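PDB 1WC2: endoglucanase from Mytilus edulis, which hydrolyses internal beta-1,4-glucosidic linkages in cellulose, lichenin and cereal beta-glucans, acts on soluble carboxymethylcellulose, and also has expansin activity. Local coordinates for residues A39-N44 with Y173-C178; A50-M55 with F97-L102; Q2-N7 with N147-W152. All coordinates share one frame; numbering follows the deposited sequence. Where two conformers were deposited one is given.

Interaction 1: residues A39-N44 with Y173-C178; sequences AQFGWN and YGQCQC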
loop_
_atom_site.group_PDB
_atom_site.type_symbol
_atom_site.label_atom_id
_atom_site.label_comp_id
_atom_site.label_asym_id
_atom_site.label_seq_id
_atom_site.Cartn_x
_atom_site.Cartn_y
_atom_site.Cartn_z
ATOM N N ALA A 39 0.142 9.174 18.073
ATOM C CA ALA A 39 1.407 9.379 17.378
ATOM C C ALA A 39 1.989 8.071 16.838
ATOM O O ALA A 39 1.757 6.991 17.377
ATOM C CB ALA A 39 2.426 10.034 18.303
ATOM N N GLN A 40 2.769 8.193 15.773
ATOM C CA GLN A 40 3.549 7.087 15.236
ATOM C C GLN A 40 4.839 6.850 16.030
ATOM O O GLN A 40 5.286 7.711 16.811
ATOM C CB GLN A 40 3.916 7.385 13.784
ATOM C CG GLN A 40 2.712 7.488 12.876
ATOM C CD GLN A 40 3.037 7.985 11.478
ATOM O OE1 GLN A 40 4.161 8.417 11.209
ATOM N NE2 GLN A 40 2.063 7.920 10.585
ATOM N N PHE A 41 5.445 5.677 15.814
ATOM C CA PHE A 41 6.822 5.440 16.244
ATOM C C PHE A 41 7.751 6.320 15.410
ATOM O O PHE A 41 7.317 6.992 14.470
ATOM C CB PHE A 41 7.205 3.960 16.085
ATOM C CG PHE A 41 6.485 3.043 17.034
ATOM C CD1 PHE A 41 5.729 1.976 16.562
ATOM C CD2 PHE A 41 6.558 3.255 18.409
ATOM C CE1 PHE A 41 5.081 1.151 17.442
ATOM C CE2 PHE A 41 5.900 2.425 19.280
ATOM C CZ PHE A 41 5.157 1.379 18.801
ATOM N N GLY A 42 9.037 6.328 15.758
ATOM C CA GLY A 42 10.016 7.117 15.036
ATOM C C GLY A 42 10.293 6.622 13.624
ATOM O O GLY A 42 10.692 7.418 12.778
ATOM N N TRP A 43 10.088 5.324 13.376
ATOM C CA TRP A 43 10.434 4.694 12.094
ATOM C C TRP A 43 9.405 4.840 10.976
ATOM O O TRP A 43 9.738 4.688 9.794
ATOM C CB TRP A 43 10.788 3.197 12.280
ATOM C CG TRP A 43 9.770 2.322 13.006
ATOM C CD1 TRP A 43 9.791 1.974 14.331
ATOM C CD2 TRP A 43 8.658 1.624 12.436
ATOM N NE1 TRP A 43 8.744 1.137 14.622
ATOM C CE2 TRP A 43 8.019 0.916 13.484
ATOM C CE3 TRP A 43 8.100 1.559 11.152
ATOM C CZ2 TRP A 43 6.895 0.140 13.283
ATOM C CZ3 TRP A 43 6.983 0.784 10.953
ATOM C CH2 TRP A 43 6.373 0.099 12.019
ATOM N N ASN A 44 8.161 5.159 11.316
ATOM C CA ASN A 44 7.107 5.071 10.301
ATOM C C ASN A 44 7.311 6.096 9.165
ATOM O O ASN A 44 7.093 5.798 7.994
ATOM C CB ASN A 44 5.689 5.327 10.870
ATOM C CG ASN A 44 5.334 4.501 12.101
ATOM O OD1 ASN A 44 6.107 4.395 13.050
ATOM N ND2 ASN A 44 4.099 4.003 12.135
ATOM N N TYR A 173 7.299 -4.573 13.206
ATOM C CA TYR A 173 5.845 -4.720 13.308
ATOM C C TYR A 173 5.432 -5.232 14.709
ATOM O O TYR A 173 4.357 -4.893 15.214
ATOM C CB TYR A 173 5.259 -5.614 12.194
ATOM C CG TYR A 173 3.757 -5.706 12.350
ATOM C CD1 TYR A 173 2.951 -4.574 12.202
ATOM C CD2 TYR A 173 3.144 -6.895 12.723
ATOM C CE1 TYR A 173 1.577 -4.643 12.408
ATOM C CE2 TYR A 173 1.767 -6.965 12.925
ATOM C CZ TYR A 173 0.998 -5.823 12.778
ATOM O OH TYR A 173 -0.360 -5.832 12.995
ATOM N N GLY A 174 6.293 -6.022 15.353
ATOM C CA GLY A 174 6.047 -6.487 16.709
ATOM C C GLY A 174 5.850 -5.400 17.755
ATOM O O GLY A 174 5.288 -5.660 18.815
ATOM N N GLN A 175 6.337 -4.198 17.466
ATOM C CA GLN A 175 6.090 -3.016 18.291
ATOM C C GLN A 175 4.646 -2.521 18.243
ATOM O O GLN A 175 4.205 -1.811 19.156
ATOM C CB GLN A 175 6.986 -1.865 17.852
ATOM C CG GLN A 175 8.476 -2.155 17.971
ATOM C CD GLN A 175 9.333 -1.041 17.427
ATOM O OE1 GLN A 175 8.879 0.099 17.321
ATOM N NE2 GLN A 175 10.579 -1.359 17.082
ATOM N N CYS A 176 3.929 -2.835 17.161
ATOM C CA CYS A 176 2.586 -2.316 16.922
ATOM C C CYS A 176 1.576 -3.052 17.793
ATOM O O CYS A 176 1.696 -4.259 18.007
ATOM C CB CYS A 176 2.217 -2.489 15.439
ATOM S SG CYS A 176 3.422 -1.696 14.307
ATOM N N GLN A 177 0.547 -2.344 18.252
ATOM C CA GLN A 177 -0.431 -2.948 19.152
ATOM C C GLN A 177 -1.153 -4.129 18.508
ATOM O O GLN A 177 -1.494 -5.092 19.195
ATOM C CB GLN A 177 -1.433 -1.910 19.651
ATOM C CG GLN A 177 -2.341 -2.409 20.762
ATOM C CD GLN A 177 -3.239 -1.314 21.303
ATOM O OE1 GLN A 177 -3.021 -0.130 21.034
ATOM N NE2 GLN A 177 -4.268 -1.705 22.056
ATOM N N CYS A 178 -1.380 -4.068 17.198
ATOM C CA CYS A 178 -2.115 -5.132 16.522
ATOM C C CYS A 178 -1.328 -6.434 16.337
ATOM O O CYS A 178 -1.908 -7.465 15.994
ATOM C CB CYS A 178 -2.671 -4.627 15.188
ATOM S SG CYS A 178 -3.899 -3.303 15.399
#
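In the disulfide-anchored C-terminal tail, a type I beta turn from Tyr-173 to Cys-176 presents Gln-175 to two aromatic side chains, Phe-41 and Trp-43. The indole of Trp-43 gives its NE1 hydrogen to Gln-175 OE1, with 2.9 Å between NE1 and OE1 and an angle of 158° at the hydrogen. Trp-43 CG lies between the backbone N and the carbonyl carbon (chi1 53°), which directs the indole toward the tail. The oxygen lies in the indole plane, whereas NE1 stands well above the amide plane, the two flat groups being 80° apart. OE1 also sits 3.7 Å over the centre of one face of the Phe-41 ring. At the far end of that ring, Phe-41 CZ reaches the backbone Gln-175 O at 3.3 Å, and Gln-175 CB lies beside CE1. The contact joins the loop between strands 14-22 and 49-53 of the double-psi beta-barrel to the tail after helix 170-173. Cys-176, disulfide-bonded to Cys-32, places its SG at the edge of the six-membered ring, 4.1 Å from Trp-43 CZ2, a sulfur-aromatic contact. With a phenylalanine in place of Trp-43 the indole donor is gone, and Gln-175 OE1 would probably lose its mate, leaving the amide free to turn away.

Interaction 2: residues A50-M55 with F97-L102; sequences AAASQM and FMITNL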
loop_
_atom_site.group_PDB
_atom_site.type_symbol
_atom_site.label_atom_id
_atom_site.label_comp_id
_atom_site.label_asym_id
_atom_site.label_seq_id
_atom_site.Cartn_x
_atom_site.Cartn_y
_atom_site.Cartn_z
ATOM N N ALA A 50 2.357 1.518 3.853
ATOM C CA ALA A 50 1.176 1.747 3.033
ATOM C C ALA A 50 -0.115 1.650 3.826
ATOM O O ALA A 50 -0.197 0.960 4.842
ATOM C CB ALA A 50 1.134 0.745 1.898
ATOM N N ALA A 51 -1.135 2.330 3.318
ATOM C CA ALA A 51 -2.517 2.144 3.732
ATOM C C ALA A 51 -3.215 1.305 2.663
ATOM O O ALA A 51 -3.225 1.678 1.488
ATOM C CB ALA A 51 -3.212 3.492 3.904
ATOM N N ALA A 52 -3.785 0.164 3.052
ATOM C CA ALA A 52 -4.470 -0.723 2.105
ATOM C C ALA A 52 -5.960 -0.409 1.999
ATOM O O ALA A 52 -6.627 -0.150 3.004
ATOM C CB ALA A 52 -4.296 -2.184 2.524
ATOM N N SER A 53 -6.483 -0.476 0.781
ATOM C CA SER A 53 -7.902 -0.332 0.533
ATOM C C SER A 53 -8.699 -1.272 1.462
ATOM O O SER A 53 -8.261 -2.396 1.773
ATOM C CB SER A 53 -8.201 -0.570 -0.957
ATOM O OG SER A 53 -7.623 -1.777 -1.448
ATOM N N GLN A 54 -9.873 -0.801 1.902
ATOM C CA GLN A 54 -10.618 -1.419 3.005
ATOM C C GLN A 54 -10.768 -2.933 2.922
ATOM O O GLN A 54 -10.465 -3.631 3.891
ATOM C CB GLN A 54 -12.012 -0.777 3.128
ATOM C CG GLN A 54 -12.953 -1.492 4.140
ATOM C CD GLN A 54 -12.532 -1.324 5.607
ATOM O OE1 GLN A 54 -12.735 -0.250 6.189
ATOM N NE2 GLN A 54 -11.964 -2.374 6.208
ATOM N N MET A 55 -11.288 -3.455 1.822
ATOM C CA MET A 55 -11.587 -4.891 1.810
ATOM C C MET A 55 -10.324 -5.763 1.845
ATOM O O MET A 55 -10.368 -6.893 2.344
ATOM C CB MET A 55 -12.447 -5.256 0.600
ATOM C CG MET A 55 -13.917 -4.985 0.794
ATOM S SD MET A 55 -14.621 -6.097 2.030
ATOM C CE MET A 55 -14.432 -7.514 1.465
ATOM N N PHE A 97 6.473 -2.771 0.582
ATOM C CA PHE A 97 5.784 -1.892 1.516
ATOM C C PHE A 97 5.074 -2.721 2.575
ATOM O O PHE A 97 4.373 -3.680 2.260
ATOM C CB PHE A 97 4.766 -1.016 0.766
ATOM C CG PHE A 97 5.395 -0.118 -0.266
ATOM C CD1 PHE A 97 5.748 -0.618 -1.512
ATOM C CD2 PHE A 97 5.653 1.217 0.009
ATOM C CE1 PHE A 97 6.367 0.185 -2.458
ATOM C CE2 PHE A 97 6.266 2.032 -0.946
ATOM C CZ PHE A 97 6.623 1.512 -2.177
ATOM N N MET A 98 5.216 -2.342 3.840
ATOM C CA MET A 98 4.431 -2.947 4.920
ATOM C C MET A 98 3.096 -2.217 5.082
ATOM O O MET A 98 3.077 -0.982 5.178
ATOM C CB MET A 98 5.190 -2.892 6.246
ATOM C CG MET A 98 4.401 -3.508 7.407
ATOM S SD MET A 98 5.302 -3.506 8.982
ATOM C CE MET A 98 6.455 -4.901 8.688
ATOM N N ILE A 99 1.997 -2.974 5.153
ATOM C CA ILE A 99 0.690 -2.388 5.449
ATOM C C ILE A 99 0.655 -1.997 6.935
ATOM O O ILE A 99 0.745 -2.859 7.815
ATOM C CB ILE A 99 -0.458 -3.368 5.104
ATOM C CG1 ILE A 99 -0.506 -3.619 3.588
ATOM C CG2 ILE A 99 -1.793 -2.841 5.621
ATOM C CD1 ILE A 99 -1.413 -4.778 3.167
ATOM N N THR A 100 0.542 -0.695 7.200
ATOM C CA THR A 100 0.432 -0.183 8.564
ATOM C C THR A 100 -0.862 0.584 8.803
ATOM O O THR A 100 -1.100 1.037 9.922
ATOM C CB THR A 100 1.620 0.747 8.919
ATOM O OG1 THR A 100 1.624 1.862 8.007
ATOM C CG2 THR A 100 2.963 0.012 8.821
ATOM N N ASN A 101 -1.698 0.757 7.781
ATOM C CA ASN A 101 -2.875 1.601 7.923
ATOM C C ASN A 101 -3.950 1.164 6.928
ATOM O O ASN A 101 -3.723 0.301 6.066
ATOM C CB ASN A 101 -2.447 3.083 7.746
ATOM C CG ASN A 101 -3.405 4.104 8.390
ATOM O OD1 ASN A 101 -4.404 3.767 9.009
ATOM N ND2 ASN A 101 -3.055 5.375 8.269
ATOM N N LEU A 102 -5.126 1.762 7.097
ATOM C CA LEU A 102 -6.313 1.540 6.277
ATOM C C LEU A 102 -6.551 2.736 5.346
ATOM O O LEU A 102 -6.444 3.888 5.782
ATOM C CB LEU A 102 -7.519 1.397 7.217
ATOM C CG LEU A 102 -8.912 1.532 6.597
ATOM C CD1 LEU A 102 -9.208 0.412 5.617
ATOM C CD2 LEU A 102 -9.973 1.589 7.672
#
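Ala-50 pairs with Ile-99 in a parallel bridge between strand 50-53 and the segment 97-102, whose short strand axes approach to 5.0 Å but run 68° apart. This steeply crossed parallel pair belongs to the double-psi beta-barrel of the GH45 cellulases. Ala-50 N donates to Met-98 O at 2.9 Å. The register then slips by one residue, so that Ala-51 pairs with Asn-101 and Ala-52 with Leu-102: a beta bulge. Ala-50 O is gripped at this step by Thr-100 N, 3.0 Å away and nearly in line with the carbonyl bond, and more weakly by Asn-101 N. Beyond the bulge Ala-52 N donates to Asn-101 O at 3.0 Å.

Ala-52 CB packs on the branches of Ile-99, 3.9 Å from Ile-99 CD1, on the sheet face it shares with Ala-50 and Leu-102. Ala-51 and Asn-101 occupy the other face, their CB atoms in contact, and there Tyr-22 also touches both. This face probably borders the active site: the Ala-51 side chain lies about 4 Å from that of Asp-132, the proton donor by similarity, and the Asn-101 side chain is equally near that of Asp-24, the probable nucleophile. Asn-101 OD1 is held by Leu-102 N, which comes from above the amide plane, and by Ala-29 N, which together should fix the rotation of the amide beside Asp-24. Where helix 54-57 begins, the Gln-54 chain bends at its second torsion (chi2 70°) and folds back over Leu-102, its NE2 bonding to Lys-62 O. Leu-102 CD1 is wedged there, 3.5 Å from Gln-54 CA, and both methyls of Leu-102 touch Gln-54 OE1.

Interaction 3: residues Q2-N7 with N147-W152; sequences QKCSGN and NPETTW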
loop_
_atom_site.group_PDB
_atom_site.type_symbol
_atom_site.label_atom_id
_atom_site.label_comp_id
_atom_site.label_asym_id
_atom_site.label_seq_id
_atom_site.Cartn_x
_atom_site.Cartn_y
_atom_site.Cartn_z
ATOM N N GLN A 2 -2.766 3.246 -18.767
ATOM C CA GLN A 2 -2.967 1.963 -18.099
ATOM C C GLN A 2 -2.514 0.827 -19.018
ATOM O O GLN A 2 -3.071 0.631 -20.102
ATOM C CB GLN A 2 -4.438 1.777 -17.712
ATOM C CG GLN A 2 -4.941 2.797 -16.698
ATOM C CD GLN A 2 -6.389 2.541 -16.324
ATOM O OE1 GLN A 2 -7.311 2.998 -16.999
ATOM N NE2 GLN A 2 -6.592 1.780 -15.271
ATOM N N LYS A 3 -1.501 0.085 -18.588
ATOM C CA LYS A 3 -1.027 -1.090 -19.324
ATOM C C LYS A 3 -1.725 -2.377 -18.879
ATOM O O LYS A 3 -1.715 -3.366 -19.618
ATOM C CB LYS A 3 0.485 -1.234 -19.190
ATOM C CG LYS A 3 1.258 -0.058 -19.799
ATOM C CD LYS A 3 2.769 -0.147 -19.594
ATOM C CE LYS A 3 3.410 -1.243 -20.439
ATOM N NZ LYS A 3 4.888 -1.277 -20.243
ATOM N N CYS A 4 -2.306 -2.384 -17.679
ATOM C CA CYS A 4 -3.130 -3.499 -17.224
ATOM C C CYS A 4 -4.494 -3.437 -17.907
ATOM O O CYS A 4 -4.976 -2.342 -18.226
ATOM C CB CYS A 4 -3.313 -3.444 -15.712
ATOM S SG CYS A 4 -1.772 -3.445 -14.762
ATOM N N SER A 5 -5.105 -4.601 -18.117
ATOM C CA SER A 5 -6.389 -4.698 -18.821
ATOM C C SER A 5 -7.242 -5.800 -18.215
ATOM O O SER A 5 -6.751 -6.668 -17.494
ATOM C CB SER A 5 -6.183 -4.955 -20.316
ATOM O OG SER A 5 -5.514 -6.161 -20.538
ATOM N N GLY A 6 -8.523 -5.763 -18.547
ATOM C CA GLY A 6 -9.489 -6.714 -18.041
ATOM C C GLY A 6 -10.131 -6.264 -16.741
ATOM O O GLY A 6 -9.825 -5.195 -16.206
ATOM N N ASN A 7 -11.038 -7.093 -16.240
ATOM C CA ASN A 7 -11.778 -6.818 -15.017
ATOM C C ASN A 7 -11.640 -8.017 -14.076
ATOM O O ASN A 7 -12.170 -9.104 -14.382
ATOM C CB ASN A 7 -13.255 -6.574 -15.340
ATOM C CG ASN A 7 -14.098 -6.363 -14.099
ATOM O OD1 ASN A 7 -13.602 -5.921 -13.061
ATOM N ND2 ASN A 7 -15.387 -6.665 -14.208
ATOM N N ASN A 147 2.703 7.823 -8.534
ATOM C CA ASN A 147 1.525 6.954 -8.581
ATOM C C ASN A 147 1.586 5.889 -9.682
ATOM O O ASN A 147 0.658 5.748 -10.498
ATOM C CB ASN A 147 0.257 7.800 -8.711
ATOM C CG ASN A 147 0.133 8.817 -7.599
ATOM O OD1 ASN A 147 0.858 8.743 -6.605
ATOM N ND2 ASN A 147 -0.798 9.747 -7.744
ATOM N N PRO A 148 2.661 5.102 -9.716
ATOM C CA PRO A 148 2.781 4.105 -10.780
ATOM C C PRO A 148 1.691 3.035 -10.707
ATOM O O PRO A 148 1.234 2.674 -9.628
ATOM C CB PRO A 148 4.146 3.462 -10.495
ATOM C CG PRO A 148 4.335 3.634 -9.037
ATOM C CD PRO A 148 3.780 4.994 -8.756
ATOM N N GLU A 149 1.306 2.531 -11.872
ATOM C CA GLU A 149 0.574 1.264 -11.983
ATOM C C GLU A 149 1.542 0.115 -11.652
ATOM O O GLU A 149 2.689 0.133 -12.107
ATOM C CB GLU A 149 0.040 1.114 -13.408
ATOM C CG GLU A 149 -0.811 -0.111 -13.683
ATOM C CD GLU A 149 -1.192 -0.209 -15.150
ATOM O OE1 GLU A 149 -0.260 -0.205 -15.999
ATOM O OE2 GLU A 149 -2.415 -0.287 -15.450
ATOM N N THR A 150 1.093 -0.891 -10.900
ATOM C CA THR A 150 1.978 -1.966 -10.455
ATOM C C THR A 150 1.333 -3.337 -10.582
ATOM O O THR A 150 0.111 -3.446 -10.696
ATOM C CB THR A 150 2.387 -1.779 -8.970
ATOM O OG1 THR A 150 1.251 -1.960 -8.103
ATOM C CG2 THR A 150 2.984 -0.384 -8.703
ATOM N N THR A 151 2.172 -4.379 -10.525
ATOM C CA THR A 151 1.721 -5.720 -10.152
ATOM C C THR A 151 2.231 -6.005 -8.736
ATOM O O THR A 151 3.234 -5.436 -8.299
ATOM C CB THR A 151 2.191 -6.805 -11.153
ATOM O OG1 THR A 151 3.615 -6.732 -11.314
ATOM C CG2 THR A 151 1.571 -6.566 -12.532
ATOM N N TRP A 152 1.536 -6.879 -8.008
ATOM C CA TRP A 152 1.756 -7.025 -6.566
ATOM C C TRP A 152 1.802 -8.492 -6.136
ATOM O O TRP A 152 1.179 -9.369 -6.748
ATOM C CB TRP A 152 0.685 -6.265 -5.776
ATOM C CG TRP A 152 -0.686 -6.849 -5.877
ATOM C CD1 TRP A 152 -1.602 -6.622 -6.854
ATOM C CD2 TRP A 152 -1.318 -7.709 -4.927
ATOM N NE1 TRP A 152 -2.757 -7.317 -6.596
ATOM C CE2 TRP A 152 -2.615 -7.983 -5.405
ATOM C CE3 TRP A 152 -0.922 -8.273 -3.708
ATOM C CZ2 TRP A 152 -3.515 -8.792 -4.702
ATOM C CZ3 TRP A 152 -1.810 -9.074 -3.012
ATOM C CH2 TRP A 152 -3.089 -9.324 -3.512
#
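Glu-149 reaches from strand 148-155 to the backbone of Lys-3 and Cys-4 in the N-terminal loop. From CB the chain runs straight out of the strand: CG stands opposite the backbone N (chi1 -177°), and the next torsion is also extended, which carries the carboxylate clear of its own strand and up to the segment 2-7. CG passes the sulfur of Cys-4, with 3.6 Å between Glu-149 CG and Cys-4 SG. One bond further, Glu-149 CD lies closer still to that sulfur, 3.3 Å from Cys-4 SG, so the carboxylate is flanked by the Cys-4 to Cys-16 disulfide, which ties the loop to strand 14-22.

At the tip the two oxygens divide the work. OE1 takes the Lys-3 N-H on its syn lone pair, with 2.9 Å between Lys-3 N and Glu-149 OE1. Glu-149 OE2 accepts from Cys-4 N at 3.1 Å, but this donor approaches from above the carboxylate plane, 40° out of it; the same Cys-4 N makes a weak bond to OE1. OE2 also lies against Cys-4 CB. Gln-2 CB is 3.7 Å from Glu-149 OE2. Each oxygen has another partner outside the loop, Thr-78 OG1 for OE1 and Tyr-127 OH for OE2, and Gln-2 NE2 bonds to the same Tyr-127 hydroxyl as a second-shell link.

The ammonium group of Lys-3 turns instead to a salt bridge with Glu-91 and a bond to Thr-78 O. The partners of the buried carboxylate named here are two successive main-chain N-H groups and two hydroxyls; with Lys-3 NZ 6.8 Å from Glu-149 OE1, they would probably stabilise a negative charge.

How the interactions relate
Interaction 2 lies deepest, its centre about 5 Å from that of the chain, and is built from main-chain bonds and small apolar side chains beside the putative catalytic aspartates. Interactions 1 and 3 lie on opposite sides of the chain's centre, their own centres about 30 Å apart. In each, a disulfide-bonded segment near one chain end is held by side-chain chemistry: in interaction 1, only partly buried, the amide of an exposed glutamine among aromatic rings; in interaction 3, a buried carboxylate accepting bonds from backbone N-H groups. Interactions 2 and 3 reach the same barrel sheet without touching. Interactions 1 and 2 touch through Tyr-173 CB and Met-98 CE at 3.8 Å, so the end of helix 170-173 packs against strand 94-100.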